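Local coordinates for protein aminoglycoside N(3)-acetyltransferase, AAC(3)-IVa (Escherichia coli, PDB 6MN3) that probably confers resistance to 2-deoxystreptamine antibiotics such as gentamicin and apramycin by transferring an acetyl group from acetyl-CoA to their N3 amine, at residues S31-V36 with D41-L46; P124-A129 with A151-H156; D237-L242 with A254-I259. All blocks are in the same frame, centred on the assembly; numbering follows the deposited sequence.

Contact 1: S31-V36 with D41-L46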
loop_
_atom_site.group_PDB
_atom_site.type_symbol
_atom_site.label_atom_id
_atom_site.label_comp_id
_atom_site.label_asym_id
_atom_site.label_seq_id
_atom_site.Cartn_x
_atom_site.Cartn_y
_atom_site.Cartn_z
ATOM N N SER A 31 -2.186 6.203 -2.248
ATOM C CA SER A 31 -2.558 7.452 -2.894
ATOM C C SER A 31 -1.858 8.638 -2.249
ATOM O O SER A 31 -1.467 8.600 -1.078
ATOM C CB SER A 31 -4.073 7.672 -2.844
ATOM O OG SER A 31 -4.524 7.757 -1.505
ATOM N N SER A 32 -1.707 9.694 -3.044
ATOM C CA SER A 32 -1.309 11.018 -2.572
ATOM C C SER A 32 -2.326 11.996 -3.150
ATOM O O SER A 32 -2.291 12.293 -4.348
ATOM C CB SER A 32 0.106 11.370 -3.004
ATOM O OG SER A 32 0.240 12.770 -3.175
ATOM N N PHE A 33 -3.236 12.487 -2.303
ATOM C CA PHE A 33 -4.307 13.346 -2.797
ATOM C C PHE A 33 -3.767 14.637 -3.396
ATOM O O PHE A 33 -4.396 15.212 -4.290
ATOM C CB PHE A 33 -5.302 13.659 -1.680
ATOM C CG PHE A 33 -6.474 14.482 -2.133
ATOM C CD1 PHE A 33 -7.464 13.923 -2.924
ATOM C CD2 PHE A 33 -6.578 15.818 -1.783
ATOM C CE1 PHE A 33 -8.540 14.676 -3.351
ATOM C CE2 PHE A 33 -7.653 16.578 -2.209
ATOM C CZ PHE A 33 -8.634 16.005 -2.992
ATOM N N ARG A 34 -2.608 15.105 -2.922
ATOM C CA ARG A 34 -2.005 16.302 -3.499
ATOM C C ARG A 34 -1.714 16.123 -4.983
ATOM O O ARG A 34 -1.797 17.087 -5.752
ATOM C CB ARG A 34 -0.720 16.657 -2.751
ATOM C CG ARG A 34 -0.930 17.053 -1.299
ATOM C CD ARG A 34 0.367 17.536 -0.677
ATOM N NE ARG A 34 1.361 16.469 -0.598
ATOM C CZ ARG A 34 2.672 16.660 -0.711
ATOM N NH1 ARG A 34 3.154 17.881 -0.911
ATOM N NH2 ARG A 34 3.504 15.630 -0.625
ATOM N N SER A 35 -1.377 14.902 -5.401
ATOM C CA SER A 35 -1.104 14.652 -6.811
ATOM C C SER A 35 -2.384 14.598 -7.637
ATOM O O SER A 35 -2.392 15.030 -8.796
ATOM C CB SER A 35 -0.319 13.351 -6.962
ATOM O OG SER A 35 0.076 13.146 -8.307
ATOM N N VAL A 36 -3.470 14.081 -7.064
ATOM C CA VAL A 36 -4.711 13.931 -7.817
ATOM C C VAL A 36 -5.463 15.253 -7.890
ATOM O O VAL A 36 -6.053 15.588 -8.922
ATOM C CB VAL A 36 -5.571 12.823 -7.187
ATOM C CG1 VAL A 36 -6.824 12.598 -8.006
ATOM C CG2 VAL A 36 -4.769 11.539 -7.062
ATOM N N ASP A 41 -15.638 17.678 -5.279
ATOM C CA ASP A 41 -16.051 16.918 -4.097
ATOM C C ASP A 41 -14.865 16.316 -3.345
ATOM O O ASP A 41 -15.084 15.571 -2.378
ATOM C CB ASP A 41 -17.065 15.807 -4.420
ATOM C CG ASP A 41 -18.430 16.357 -4.791
ATOM O OD1 ASP A 41 -18.900 17.296 -4.113
ATOM O OD2 ASP A 41 -19.031 15.857 -5.763
ATOM N N GLY A 42 -13.628 16.607 -3.743
ATOM C CA GLY A 42 -12.469 16.333 -2.923
ATOM C C GLY A 42 -12.164 14.864 -2.700
ATOM O O GLY A 42 -12.471 14.002 -3.529
ATOM N N PRO A 43 -11.540 14.557 -1.556
ATOM C CA PRO A 43 -11.115 13.166 -1.299
ATOM C C PRO A 43 -12.259 12.166 -1.278
ATOM O O PRO A 43 -12.103 11.048 -1.788
ATOM C CB PRO A 43 -10.419 13.261 0.069
ATOM C CG PRO A 43 -10.050 14.711 0.222
ATOM C CD PRO A 43 -11.130 15.474 -0.477
ATOM N N LEU A 44 -13.402 12.523 -0.684
ATOM C CA LEU A 44 -14.572 11.650 -0.740
ATOM C C LEU A 44 -14.994 11.381 -2.174
ATOM O O LEU A 44 -15.424 10.268 -2.505
ATOM C CB LEU A 44 -15.736 12.256 0.038
ATOM C CG LEU A 44 -15.459 12.868 1.400
ATOM C CD1 LEU A 44 -16.591 13.829 1.798
ATOM C CD2 LEU A 44 -15.295 11.740 2.408
ATOM N N GLY A 45 -14.895 12.394 -3.035
ATOM C CA GLY A 45 -15.206 12.183 -4.437
ATOM C C GLY A 45 -14.276 11.177 -5.087
ATOM O O GLY A 45 -14.701 10.365 -5.914
ATOM N N LEU A 46 -12.994 11.211 -4.718
ATOM C CA LEU A 46 -12.062 10.210 -5.224
ATOM C C LEU A 46 -12.409 8.823 -4.700
ATOM O O LEU A 46 -12.334 7.836 -5.441
ATOM C CB LEU A 46 -10.630 10.587 -4.843
ATOM C CG LEU A 46 -9.554 9.568 -5.221
ATOM C CD1 LEU A 46 -9.546 9.341 -6.726
ATOM C CD2 LEU A 46 -8.193 10.028 -4.736
#

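Contact 2: P124-A129 with A151-H156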
loop_
_atom_site.group_PDB
_atom_site.type_symbol
_atom_site.label_atom_id
_atom_site.label_comp_id
_atom_site.label_asym_id
_atom_site.label_seq_id
_atom_site.Cartn_x
_atom_site.Cartn_y
_atom_site.Cartn_z
ATOM N N PRO A 124 6.764 -9.480 10.875
ATOM C CA PRO A 124 6.732 -8.061 10.491
ATOM C C PRO A 124 5.355 -7.599 9.999
ATOM O O PRO A 124 4.505 -8.445 9.723
ATOM C CB PRO A 124 7.771 -7.985 9.361
ATOM C CG PRO A 124 8.667 -9.146 9.593
ATOM C CD PRO A 124 7.758 -10.225 10.085
ATOM N N PRO A 125 5.142 -6.281 9.903
ATOM C CA PRO A 125 3.799 -5.779 9.560
ATOM C C PRO A 125 3.236 -6.317 8.255
ATOM O O PRO A 125 2.008 -6.392 8.115
ATOM C CB PRO A 125 4.009 -4.260 9.495
ATOM C CG PRO A 125 5.148 -4.005 10.416
ATOM C CD PRO A 125 6.060 -5.187 10.271
ATOM N N HIS A 126 4.079 -6.691 7.294
ATOM C CA HIS A 126 3.576 -7.125 5.995
ATOM C C HIS A 126 3.912 -8.588 5.733
ATOM O O HIS A 126 4.427 -8.938 4.665
ATOM C CB HIS A 126 4.134 -6.225 4.894
ATOM C CG HIS A 126 3.979 -4.765 5.185
ATOM N ND1 HIS A 126 5.000 -3.856 5.012
ATOM C CD2 HIS A 126 2.923 -4.060 5.657
ATOM C CE1 HIS A 126 4.578 -2.653 5.355
ATOM N NE2 HIS A 126 3.321 -2.748 5.750
ATOM N N SER A 127 3.605 -9.444 6.701
ATOM C CA SER A 127 3.888 -10.869 6.623
ATOM C C SER A 127 2.869 -11.561 5.725
ATOM O O SER A 127 1.896 -10.948 5.279
ATOM C CB SER A 127 3.877 -11.459 8.032
ATOM O OG SER A 127 2.552 -11.716 8.460
ATOM N N PRO A 128 3.070 -12.850 5.425
ATOM C CA PRO A 128 2.044 -13.599 4.678
ATOM C C PRO A 128 0.700 -13.698 5.388
ATOM O O PRO A 128 -0.259 -14.198 4.784
ATOM C CB PRO A 128 2.679 -14.984 4.501
ATOM C CG PRO A 128 4.139 -14.716 4.508
ATOM C CD PRO A 128 4.348 -13.586 5.476
ATOM N N ALA A 129 0.596 -13.250 6.640
ATOM C CA ALA A 129 -0.672 -13.205 7.356
ATOM C C ALA A 129 -1.180 -11.777 7.535
ATOM O O ALA A 129 -1.956 -11.507 8.456
ATOM C CB ALA A 129 -0.542 -13.897 8.712
ATOM N N ALA A 151 6.195 3.415 -2.081
ATOM C CA ALA A 151 5.008 3.201 -1.266
ATOM C C ALA A 151 4.305 1.888 -1.584
ATOM O O ALA A 151 3.287 1.579 -0.957
ATOM C CB ALA A 151 4.030 4.366 -1.443
ATOM N N ASN A 152 4.818 1.115 -2.543
ATOM C CA ASN A 152 4.232 -0.173 -2.897
ATOM C C ASN A 152 4.467 -1.186 -1.783
ATOM O O ASN A 152 5.446 -1.938 -1.816
ATOM C CB ASN A 152 4.813 -0.682 -4.219
ATOM C CG ASN A 152 4.033 -1.852 -4.790
ATOM O OD1 ASN A 152 3.168 -2.423 -4.126
ATOM N ND2 ASN A 152 4.336 -2.213 -6.033
ATOM N N THR A 153 3.561 -1.214 -0.802
ATOM C CA THR A 153 3.735 -2.063 0.372
ATOM C C THR A 153 3.872 -3.535 -0.006
ATOM O O THR A 153 4.567 -4.291 0.686
ATOM C CB THR A 153 2.561 -1.853 1.330
ATOM O OG1 THR A 153 2.586 -0.509 1.826
ATOM C CG2 THR A 153 2.627 -2.810 2.504
ATOM N N THR A 154 3.243 -3.954 -1.109
ATOM C CA THR A 154 3.324 -5.349 -1.532
ATOM C C THR A 154 4.769 -5.789 -1.753
ATOM O O THR A 154 5.090 -6.973 -1.586
ATOM C CB THR A 154 2.487 -5.556 -2.799
ATOM O OG1 THR A 154 1.118 -5.230 -2.524
ATOM C CG2 THR A 154 2.563 -6.999 -3.283
ATOM N N LEU A 155 5.657 -4.854 -2.096
ATOM C CA LEU A 155 7.068 -5.197 -2.240
ATOM C C LEU A 155 7.674 -5.655 -0.919
ATOM O O LEU A 155 8.543 -6.534 -0.908
ATOM C CB LEU A 155 7.842 -4.006 -2.802
ATOM C CG LEU A 155 7.649 -3.771 -4.301
ATOM C CD1 LEU A 155 8.401 -2.534 -4.764
ATOM C CD2 LEU A 155 8.086 -4.997 -5.092
ATOM N N HIS A 156 7.229 -5.079 0.202
ATOM C CA HIS A 156 7.695 -5.547 1.504
ATOM C C HIS A 156 7.271 -6.989 1.750
ATOM O O HIS A 156 8.008 -7.767 2.367
ATOM C CB HIS A 156 7.164 -4.639 2.612
ATOM C CG HIS A 156 7.955 -3.383 2.796
ATOM N ND1 HIS A 156 9.269 -3.386 3.212
ATOM C CD2 HIS A 156 7.616 -2.083 2.628
ATOM C CE1 HIS A 156 9.706 -2.142 3.290
ATOM N NE2 HIS A 156 8.722 -1.331 2.940
#

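Contact 3: D237-L242 with A254-I259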
loop_
_atom_site.group_PDB
_atom_site.type_symbol
_atom_site.label_atom_id
_atom_site.label_comp_id
_atom_site.label_asym_id
_atom_site.label_seq_id
_atom_site.Cartn_x
_atom_site.Cartn_y
_atom_site.Cartn_z
ATOM N N ASP A 237 19.521 -11.392 -6.214
ATOM C CA ASP A 237 20.214 -10.540 -5.249
ATOM C C ASP A 237 19.281 -10.314 -4.067
ATOM O O ASP A 237 18.327 -9.524 -4.162
ATOM C CB ASP A 237 20.640 -9.213 -5.874
ATOM C CG ASP A 237 21.676 -8.474 -5.040
ATOM O OD1 ASP A 237 21.621 -8.554 -3.794
ATOM O OD2 ASP A 237 22.547 -7.805 -5.633
ATOM N N PRO A 238 19.516 -10.992 -2.941
ATOM C CA PRO A 238 18.694 -10.733 -1.747
ATOM C C PRO A 238 18.793 -9.303 -1.244
ATOM O O PRO A 238 17.892 -8.850 -0.529
ATOM C CB PRO A 238 19.246 -11.730 -0.717
ATOM C CG PRO A 238 19.930 -12.786 -1.528
ATOM C CD PRO A 238 20.488 -12.075 -2.722
ATOM N N LEU A 239 19.855 -8.578 -1.595
ATOM C CA LEU A 239 20.034 -7.188 -1.198
ATOM C C LEU A 239 19.844 -6.233 -2.373
ATOM O O LEU A 239 20.510 -5.197 -2.452
ATOM C CB LEU A 239 21.410 -6.989 -0.563
ATOM C CG LEU A 239 21.850 -8.074 0.421
ATOM C CD1 LEU A 239 23.247 -7.792 0.950
ATOM C CD2 LEU A 239 20.855 -8.201 1.567
ATOM N N ILE A 240 18.939 -6.573 -3.295
ATOM C CA ILE A 240 18.714 -5.733 -4.468
ATOM C C ILE A 240 18.088 -4.400 -4.074
ATOM O O ILE A 240 18.360 -3.366 -4.698
ATOM C CB ILE A 240 17.851 -6.487 -5.500
ATOM C CG1 ILE A 240 17.587 -5.621 -6.735
ATOM C CG2 ILE A 240 16.535 -6.941 -4.881
ATOM C CD1 ILE A 240 18.766 -5.522 -7.674
ATOM N N PHE A 241 17.258 -4.391 -3.033
ATOM C CA PHE A 241 16.575 -3.188 -2.581
ATOM C C PHE A 241 17.412 -2.344 -1.629
ATOM O O PHE A 241 16.928 -1.311 -1.154
ATOM C CB PHE A 241 15.253 -3.562 -1.900
ATOM C CG PHE A 241 14.224 -4.131 -2.836
ATOM C CD1 PHE A 241 14.082 -3.631 -4.120
ATOM C CD2 PHE A 241 13.394 -5.163 -2.429
ATOM C CE1 PHE A 241 13.132 -4.151 -4.980
ATOM C CE2 PHE A 241 12.443 -5.687 -3.284
ATOM C CZ PHE A 241 12.313 -5.180 -4.562
ATOM N N LEU A 242 18.644 -2.751 -1.336
ATOM C CA LEU A 242 19.501 -2.042 -0.395
ATOM C C LEU A 242 20.438 -1.107 -1.145
ATOM O O LEU A 242 21.106 -1.521 -2.101
ATOM C CB LEU A 242 20.315 -3.021 0.452
ATOM C CG LEU A 242 19.567 -3.861 1.488
ATOM C CD1 LEU A 242 20.551 -4.434 2.495
ATOM C CD2 LEU A 242 18.489 -3.040 2.184
ATOM N N ALA A 254 21.791 0.451 7.876
ATOM C CA ALA A 254 21.324 -0.170 9.111
ATOM C C ALA A 254 20.799 -1.577 8.852
ATOM O O ALA A 254 21.027 -2.489 9.657
ATOM C CB ALA A 254 20.246 0.696 9.761
ATOM N N ALA A 255 20.093 -1.773 7.735
ATOM C CA ALA A 255 19.616 -3.107 7.389
ATOM C C ALA A 255 20.774 -4.025 7.021
ATOM O O ALA A 255 20.746 -5.223 7.328
ATOM C CB ALA A 255 18.607 -3.025 6.243
ATOM N N ARG A 256 21.803 -3.480 6.370
ATOM C CA ARG A 256 22.972 -4.283 6.019
ATOM C C ARG A 256 23.680 -4.801 7.265
ATOM O O ARG A 256 24.206 -5.920 7.268
ATOM C CB ARG A 256 23.930 -3.459 5.159
ATOM C CG ARG A 256 25.183 -4.201 4.720
ATOM C CD ARG A 256 25.084 -4.644 3.270
ATOM N NE ARG A 256 24.907 -3.510 2.367
ATOM C CZ ARG A 256 24.776 -3.620 1.049
ATOM N NH1 ARG A 256 24.804 -4.814 0.475
ATOM N NH2 ARG A 256 24.616 -2.535 0.304
ATOM N N GLN A 257 23.694 -4.003 8.337
ATOM C CA GLN A 257 24.399 -4.393 9.556
ATOM C C GLN A 257 23.812 -5.666 10.153
ATOM O O GLN A 257 24.545 -6.594 10.513
ATOM C CB GLN A 257 24.352 -3.256 10.577
ATOM C CG GLN A 257 25.207 -2.053 10.219
ATOM C CD GLN A 257 25.022 -0.904 11.191
ATOM O OE1 GLN A 257 24.032 -0.845 11.921
ATOM N NE2 GLN A 257 25.975 0.021 11.202
ATOM N N SER A 258 22.485 -5.730 10.263
ATOM C CA SER A 258 21.825 -6.884 10.863
ATOM C C SER A 258 21.771 -8.058 9.893
ATOM O O SER A 258 20.719 -8.688 9.735
ATOM C CB SER A 258 20.415 -6.514 11.326
ATOM O OG SER A 258 20.455 -5.565 12.377
ATOM N N ILE A 259 22.898 -8.356 9.249
ATOM C CA ILE A 259 23.023 -9.480 8.325
ATOM C C ILE A 259 21.967 -9.417 7.225
ATOM O O ILE A 259 22.212 -8.879 6.146
ATOM C CB ILE A 259 22.951 -10.823 9.078
ATOM C CG1 ILE A 259 24.127 -10.949 10.050
ATOM C CG2 ILE A 259 22.934 -11.983 8.098
ATOM C CD1 ILE A 259 23.796 -11.710 11.315
#

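Contact 1: S31-V36 with D41-L46
The ring of Phe-33 carries Pro-43 on one face and has Leu-46 at its edge. Pro-43 CG stands over the ring centre, 3.8 Å from the centroid and 12° off the normal, a CH-pi contact in which the side chains of Phe-33 and Pro-43 cross at about a right angle. The outer end of the ring lies against the proline's N and CD: Phe-33 CZ is 3.6 Å from Pro-43 CD and Phe-33 CE1 is 3.5 Å from Pro-43 N. Gly-42 C meets the ring obliquely. Near the ring plane, Phe-33 CD1 lies 4.4 Å from Leu-46 CD2, and Leu-46 CD2 is also 4.4 Å from Val-36 CG1. Phe-33 reaches across because its CG is anti to the backbone N (chi1 -177°). No hydrogen bond joins the segments; the contact is van der Waals and CH-pi. Ser-32 caps the short helix 33-36 through a weak bond from Ser-35 N to Ser-32 OG. Val-87 of helix 86-91 touches both Phe-33 and Leu-46. Here a short helical turn packs on the first turn of helix 42-54, within the beta-alpha-beta crossover that joins the parallel neighbour strands 26-31 and 59-63 of the central mixed sheet.

Contact 2: P124-A129 with A151-H156
His-156 lies with Cys-192 and Glu-159 in an arrangement consistent with a Cys-His-Glu triad, and His-126, from the loop between helices 113-117 and 131-137, meets both His-156 and Thr-153. The His-126 ring has a carbon group over each face, centred on one and toward the rim on the other. Over the centre of the first sits the methyl of Thr-153, its CG2 3.3 Å from the ring centroid and 8° off the normal, a close CH-pi contact. The opposite face has Pro-125 CB above its rim, from the residue just before. Thr-153 can present this methyl because CG2 is anti to its backbone N, with OG1 on the other branch. Obliquely to the ring, His-156 CB comes within 3.3 Å of His-126 ND1. The two imidazoles also lie obliquely, with centroids 5.4 Å apart and planes at 37°, and are neither stacked nor edge-to-face. No hydrogen bond crosses between the segments. His-156 ND1 is instead turned to Glu-159 OE1 in a weak hydrogen bond, its ring is met edge-to-face by Phe-195, and its side chain touches Cys-192. Val-132 of helix 131-137 packs on both His-126 and Thr-153. The Thr-153 methyl and the His-126 ring thus meet beside the first turn of helix 154-161, at what may be a Cys-His-Glu site.

Contact 3: D237-L242 with A254-I259
Arg-256 lays its guanidinium group against two leucines of the loop 237-242. Leu-242 CB lies over one face of the group, 4.3 Å from Arg-256 NH2, while Leu-239 CD1 comes in obliquely to 3.4 Å from Arg-256 NH1. The arginine leaves its helix with CG anti to the backbone N, then bends at chi2 (103°) and chi3 (60°), which swings its end back toward the loop. Past the guanidinium, the branched end of Leu-242 meets the helix itself: its CD2 is 4.1 Å from Ala-255 CB and its CD1 is 4.2 Å from Arg-256 N. Across the segments the contact is thus made of aliphatic carbon against a methyl, a flat cationic group and helix backbone, without a hydrogen bond. Arg-256 NH2 has a weak hydrogen bond to His-243 O, just beyond the loop segment, and the arginine side chain also touches Pro-245.

Further out, the loop is shaped by two consecutive type I turns, Asp-237 to Ile-240 and Leu-239 to Leu-242. The first is reinforced by an Asx turn, in which Leu-239 N donates to Asp-237 OD1 at 2.8 Å, meeting the anti side of the carboxylate 23° out of its plane. Tyr-166 touches both leucines. The side chain of Leu-242 packs about 4 Å from that of the zinc ligand Cys-252, placing the loop and the C-terminal helix 250-257 beside a zinc site of three cysteines and one histidine, formed by Cys-191, His-243, Cys-249 and Cys-252.

From the N terminus the three contacts follow one another in series, none nested in or crossing another. Contact 1 closes the four-residue connection between helix 33-36 and helix 42-54. Contact 2 spans 21 residues, including helix 131-137 and strand 141-145, and brings the loop 124-129 back to the start of helix 154-161. Contact 3 closes the segment holding the zinc ligands His-243, Cys-249 and Cys-252, joining the loop after helix 223-236 to helix 250-257. Contacts 2 and 3 touch, Leu-155 CD2 lying 4.3 Å from Phe-241 CZ, whereas contact 1 lies on the opposite side of the chain's centre from contact 3, their centres about 35 Å apart.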